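Local structure of proline iminopeptidase (Streptomyces halstedii, 3WMR) at residues A[135-140]-A[248-253]; A[256-261]-A[278-283]. The protein probably hydrolyses amide bonds, as an alpha/beta-hydrolase that takes polyketide substrates and belongs to a family associated with release of N-terminal proline from peptides. One frame throughout, in Å; residues are numbered along the deposited sequence.

In the fold
Contact 1 fastens the end of helix 127-137 to the loop that leads into strand 258-263; contact 2 follows along the chain and pairs the start of that strand with strand 283-288. Their centres are about 11 Å apart, and they meet through packing, with Leu251 CB 3.9 Å from Leu279 CB. Contact 1 lies nearer the bound P4G, the Cys250 side chain being about 5 Å from it. Contact 2 leans toward the predicted catalytic residues: the Val260 side chain is about 8 Å from that of Asp266 and about 11 Å from that of His293.

Contact 1: residues A[135-140]-A[248-253]; sequences HAARRP and EDCLPD
Arg139 NE donates to the backbone O of Asp253 at 2.8 Å, almost straight (174° at the hydrogen). The acceptor lies at the edge of the guanidinium, close to its plane, and NE in turn sits in the carbonyl plane on a lone pair. Arg139 is extended from CG to NE, which brings NE to the Asp253 carbonyl. A water adds a second link, accepting from Arg139 NH2 and donating to Pro252 O. The Asp253 carboxylate adds charge alone: OD1 is 4.1 Å from Arg139 NH2, well out of the guanidinium plane.

Inward of this the packing is tight and small. Ala137 CB presses on Cys250 CB at 3.5 Å, closer than usual for carbons, and also meets Cys250 O at 3.4 Å. Cys250 SG lies between the backbone N and the carbonyl carbon (chi1 80°), with SG 3.6 Å from Ala137 CB. Ala137 O rests against Asp253 CB.

Arg139 leaves the helix with positive phi, ending helix 127-137, which follows the predicted nucleophile Ser126. A GxSxG elbow and its helix are hallmarks of the alpha/beta hydrolase fold; here the far end of that helix docks on a 3-10 turn before strand 258-263.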
loop_
_atom_site.group_PDB
_atom_site.type_symbol
_atom_site.label_atom_id
_atom_site.label_comp_id
_atom_site.label_asym_id
_atom_site.label_seq_id
_atom_site.Cartn_x
_atom_site.Cartn_y
_atom_site.Cartn_z
ATOM N N HIS A 135 -8.164 -0.768 10.426
ATOM C CA HIS A 135 -7.718 -0.055 11.615
ATOM C C HIS A 135 -8.606 1.157 11.963
ATOM O O HIS A 135 -9.019 1.294 13.102
ATOM C CB HIS A 135 -6.282 0.385 11.413
ATOM C CG HIS A 135 -5.721 1.166 12.549
ATOM N ND1 HIS A 135 -4.950 0.589 13.536
ATOM C CD2 HIS A 135 -5.815 2.477 12.858
ATOM C CE1 HIS A 135 -4.588 1.517 14.401
ATOM N NE2 HIS A 135 -5.103 2.668 14.015
ATOM N N ALA A 136 -8.894 2.019 10.984
ATOM C CA ALA A 136 -9.723 3.202 11.205
ATOM C C ALA A 136 -11.170 2.852 11.607
ATOM O O ALA A 136 -11.823 3.633 12.294
ATOM C CB ALA A 136 -9.735 4.092 9.973
ATOM N N ALA A 137 -11.644 1.682 11.190
ATOM C CA ALA A 137 -13.024 1.283 11.418
ATOM C C ALA A 137 -13.271 0.885 12.876
ATOM O O ALA A 137 -14.402 0.896 13.332
ATOM C CB ALA A 137 -13.412 0.154 10.477
ATOM N N ARG A 138 -12.201 0.586 13.599
ATOM C CA ARG A 138 -12.269 0.334 15.034
ATOM C C ARG A 138 -12.292 1.609 15.858
ATOM O O ARG A 138 -12.379 1.551 17.081
ATOM C CB ARG A 138 -11.084 -0.531 15.457
ATOM C CG ARG A 138 -11.027 -1.819 14.666
ATOM C CD ARG A 138 -9.867 -2.698 15.081
ATOM N NE ARG A 138 -9.919 -4.098 14.610
ATOM C CZ ARG A 138 -10.485 -4.571 13.489
ATOM N NH1 ARG A 138 -11.095 -3.795 12.596
ATOM N NH2 ARG A 138 -10.409 -5.873 13.243
ATOM N N ARG A 139 -12.184 2.758 15.192
ATOM C CA ARG A 139 -12.342 4.053 15.825
ATOM C C ARG A 139 -11.345 4.277 16.960
ATOM O O ARG A 139 -11.745 4.598 18.086
ATOM C CB ARG A 139 -13.799 4.235 16.319
ATOM C CG ARG A 139 -14.816 4.237 15.179
ATOM C CD ARG A 139 -16.256 4.309 15.686
ATOM N NE ARG A 139 -17.207 4.528 14.597
ATOM C CZ ARG A 139 -18.522 4.713 14.751
ATOM N NH1 ARG A 139 -19.070 4.715 15.958
ATOM N NH2 ARG A 139 -19.302 4.894 13.690
ATOM N N PRO A 140 -10.043 4.113 16.678
ATOM C CA PRO A 140 -9.036 4.365 17.707
ATOM C C PRO A 140 -8.948 5.864 18.010
ATOM O O PRO A 140 -9.135 6.687 17.106
ATOM C CB PRO A 140 -7.739 3.875 17.046
ATOM C CG PRO A 140 -7.955 4.124 15.596
ATOM C CD PRO A 140 -9.430 3.956 15.341
ATOM N N GLU A 248 -15.381 -3.459 2.600
ATOM C CA GLU A 248 -16.562 -2.628 2.421
ATOM C C GLU A 248 -17.436 -2.582 3.686
ATOM O O GLU A 248 -18.032 -1.551 3.989
ATOM C CB GLU A 248 -17.394 -3.131 1.245
ATOM C CG GLU A 248 -16.746 -2.974 -0.126
ATOM C CD GLU A 248 -17.414 -3.838 -1.176
ATOM O OE1 GLU A 248 -17.190 -5.063 -1.182
ATOM O OE2 GLU A 248 -18.180 -3.302 -1.995
ATOM N N ASP A 249 -17.491 -3.688 4.423
ATOM C CA ASP A 249 -18.383 -3.791 5.587
ATOM C C ASP A 249 -17.957 -2.946 6.777
ATOM O O ASP A 249 -18.787 -2.590 7.603
ATOM C CB ASP A 249 -18.531 -5.250 6.022
ATOM C CG ASP A 249 -19.384 -6.064 5.053
ATOM O OD1 ASP A 249 -20.182 -5.476 4.276
ATOM O OD2 ASP A 249 -19.262 -7.308 5.069
ATOM N N CYS A 250 -16.680 -2.605 6.868
ATOM C CA CYS A 250 -16.220 -1.757 7.959
ATOM C C CYS A 250 -16.190 -0.258 7.603
ATOM O O CYS A 250 -16.094 0.574 8.498
ATOM C CB CYS A 250 -14.868 -2.234 8.447
ATOM S SG CYS A 250 -13.532 -1.668 7.389
ATOM N N LEU A 251 -16.338 0.081 6.322
ATOM C CA LEU A 251 -16.175 1.460 5.855
ATOM C C LEU A 251 -17.156 2.471 6.444
ATOM O O LEU A 251 -16.762 3.609 6.707
ATOM C CB LEU A 251 -16.184 1.550 4.308
ATOM C CG LEU A 251 -15.098 0.764 3.547
ATOM C CD1 LEU A 251 -15.195 0.960 2.039
ATOM C CD2 LEU A 251 -13.701 1.103 4.019
ATOM N N PRO A 252 -18.427 2.066 6.681
ATOM C CA PRO A 252 -19.335 3.025 7.300
ATOM C C PRO A 252 -18.917 3.455 8.701
ATOM O O PRO A 252 -19.394 4.477 9.166
ATOM C CB PRO A 252 -20.692 2.263 7.355
ATOM C CG PRO A 252 -20.578 1.220 6.296
ATOM C CD PRO A 252 -19.123 0.819 6.296
ATOM N N ASP A 253 -18.045 2.692 9.364
ATOM C CA ASP A 253 -17.643 2.984 10.746
ATOM C C ASP A 253 -16.467 3.959 10.865
ATOM O O ASP A 253 -16.105 4.380 11.975
ATOM C CB ASP A 253 -17.297 1.686 11.478
ATOM C CG ASP A 253 -18.527 0.793 11.731
ATOM O OD1 ASP A 253 -19.682 1.274 11.701
ATOM O OD2 ASP A 253 -18.325 -0.412 11.949
HETATM O O HOH W 1 -18.701 6.324 11.303
#

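Contact 2: residues A[256-261]-A[278-283]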
loop_
_atom_site.group_PDB
_atom_site.type_symbol
_atom_site.label_atom_id
_atom_site.label_comp_id
_atom_site.label_asym_id
_atom_site.label_seq_id
_atom_site.Cartn_x
_atom_site.Cartn_y
_atom_site.Cartn_z
ATOM N N VAL A 256 -13.133 9.417 10.799
ATOM C CA VAL A 256 -12.173 10.483 10.552
ATOM C C VAL A 256 -12.297 10.940 9.108
ATOM O O VAL A 256 -12.814 10.212 8.259
ATOM C CB VAL A 256 -10.742 10.037 10.902
ATOM C CG1 VAL A 256 -10.622 9.828 12.402
ATOM C CG2 VAL A 256 -10.341 8.770 10.145
ATOM N N PRO A 257 -11.836 12.164 8.827
ATOM C CA PRO A 257 -11.818 12.573 7.446
ATOM C C PRO A 257 -10.822 11.712 6.655
ATOM O O PRO A 257 -9.655 11.547 7.047
ATOM C CB PRO A 257 -11.386 14.050 7.497
ATOM C CG PRO A 257 -11.143 14.379 8.922
ATOM C CD PRO A 257 -11.153 13.118 9.713
ATOM N N THR A 258 -11.319 11.183 5.547
ATOM C CA THR A 258 -10.619 10.216 4.741
ATOM C C THR A 258 -10.403 10.792 3.351
ATOM O O THR A 258 -11.276 11.499 2.819
ATOM C CB THR A 258 -11.421 8.899 4.681
ATOM O OG1 THR A 258 -11.557 8.370 6.011
ATOM C CG2 THR A 258 -10.717 7.867 3.786
ATOM N N MET A 259 -9.235 10.522 2.763
ATOM C CA MET A 259 -8.975 10.946 1.378
ATOM C C MET A 259 -8.674 9.723 0.506
ATOM O O MET A 259 -7.818 8.904 0.866
ATOM C CB MET A 259 -7.809 11.942 1.274
ATOM C CG MET A 259 -7.543 12.381 -0.164
ATOM S SD MET A 259 -6.399 13.768 -0.418
ATOM C CE MET A 259 -5.014 13.191 0.552
ATOM N N VAL A 260 -9.388 9.608 -0.622
ATOM C CA VAL A 260 -9.092 8.609 -1.638
ATOM C C VAL A 260 -8.240 9.278 -2.706
ATOM O O VAL A 260 -8.649 10.296 -3.264
ATOM C CB VAL A 260 -10.365 8.053 -2.291
ATOM C CG1 VAL A 260 -10.014 7.078 -3.415
ATOM C CG2 VAL A 260 -11.250 7.383 -1.242
ATOM N N LEU A 261 -7.063 8.715 -2.961
ATOM C CA LEU A 261 -6.118 9.270 -3.918
ATOM C C LEU A 261 -5.686 8.143 -4.827
ATOM O O LEU A 261 -5.111 7.158 -4.360
ATOM C CB LEU A 261 -4.905 9.866 -3.202
ATOM C CG LEU A 261 -3.906 10.665 -4.066
ATOM C CD1 LEU A 261 -3.282 11.762 -3.218
ATOM C CD2 LEU A 261 -2.815 9.800 -4.682
ATOM N N ASP A 278 -18.818 5.909 -1.517
ATOM C CA ASP A 278 -20.249 5.725 -1.167
ATOM C C ASP A 278 -20.495 5.384 0.302
ATOM O O ASP A 278 -21.612 5.563 0.815
ATOM C CB ASP A 278 -20.879 4.622 -2.034
ATOM C CG ASP A 278 -20.837 4.936 -3.538
ATOM O OD1 ASP A 278 -20.878 6.115 -3.929
ATOM O OD2 ASP A 278 -20.774 3.982 -4.337
ATOM N N LEU A 279 -19.489 4.854 0.984
ATOM C CA LEU A 279 -19.703 4.319 2.329
ATOM C C LEU A 279 -19.019 5.074 3.456
ATOM O O LEU A 279 -19.513 5.074 4.576
ATOM C CB LEU A 279 -19.255 2.871 2.365
ATOM C CG LEU A 279 -20.023 1.931 1.442
ATOM C CD1 LEU A 279 -19.326 0.584 1.409
ATOM C CD2 LEU A 279 -21.488 1.800 1.888
ATOM N N VAL A 280 -17.868 5.686 3.184
ATOM C CA VAL A 280 -17.146 6.453 4.204
ATOM C C VAL A 280 -17.819 7.823 4.348
ATOM O O VAL A 280 -17.849 8.584 3.390
ATOM C CB VAL A 280 -15.648 6.619 3.842
ATOM C CG1 VAL A 280 -14.912 7.437 4.908
ATOM C CG2 VAL A 280 -14.994 5.245 3.662
ATOM N N PRO A 281 -18.366 8.135 5.533
ATOM C CA PRO A 281 -19.106 9.400 5.734
ATOM C C PRO A 281 -18.361 10.678 5.326
ATOM O O PRO A 281 -18.915 11.511 4.594
ATOM C CB PRO A 281 -19.392 9.399 7.241
ATOM C CG PRO A 281 -19.414 7.948 7.627
ATOM C CD PRO A 281 -18.342 7.318 6.763
ATOM N N ASP A 282 -17.113 10.818 5.761
ATOM C CA ASP A 282 -16.337 12.029 5.483
ATOM C C ASP A 282 -15.179 11.676 4.561
ATOM O O ASP A 282 -14.133 11.225 5.037
ATOM C CB ASP A 282 -15.811 12.630 6.785
ATOM C CG ASP A 282 -15.072 13.950 6.581
ATOM O OD1 ASP A 282 -14.802 14.362 5.422
ATOM O OD2 ASP A 282 -14.775 14.590 7.606
ATOM N N VAL A 283 -15.364 11.887 3.253
ATOM C CA VAL A 283 -14.400 11.394 2.276
ATOM C C VAL A 283 -14.225 12.306 1.080
ATOM O O VAL A 283 -15.193 12.831 0.527
ATOM C CB VAL A 283 -14.763 9.971 1.796
ATOM C CG1 VAL A 283 -16.106 9.954 1.046
ATOM C CG2 VAL A 283 -13.632 9.380 0.945
HETATM O O HOH W 2 -15.534 9.373 7.921
HETATM O O HOH W 3 -12.502 14.089 3.915
#
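Val256 O is gripped from two sources, one of them a water that reaches across to Asp282. The water donates to Val256 O at 2.9 Å and accepts from Asp282 N. Thr258 OG1, which lies beside its own backbone N (chi1 -61°), donates to Val256 O at 3.2 Å from above the carbonyl plane.

Two residues on, at Thr258, the strands join directly. Thr258 N donates to Asp282 O at 2.9 Å, and Val283 CA sends its hydrogen toward Thr258 O, with 3.2 Å between the carbon and the oxygen. Thr258 and Val283 thus form a parallel bridge, and a backbone bond between Thr258 and Arg284 continues the ladder.

Asp282 CG stands opposite the backbone N (chi1 -176°), which brings the carboxylate obliquely across the Pro257 side chain: OD2 approaches Pro257 CB at 3.4 Å. The other oxygen, OD1, receives a hydrogen from a second water that also donates to Thr258 O. With alanine in place of Asp282, the water at Thr258 O would probably lose its carboxylate partner and Pro257 CB its neighbour.

The side chains of Val280 and Thr258 cross at about a right angle, Val280 CG1 lying against OG1 and CB. The apolar pair is Val260 and Val283, whose CG2 atoms meet at 3.8 Å. Helix 270-279 packs on Val260, completing the beta-alpha-beta crossover. The chemistry implies that at the start of the strand pair two waters supplement the direct Thr258 N to Asp282 O bond, one between backbone atoms and one to the Asp282 carboxylate, and that valine packing follows deeper in.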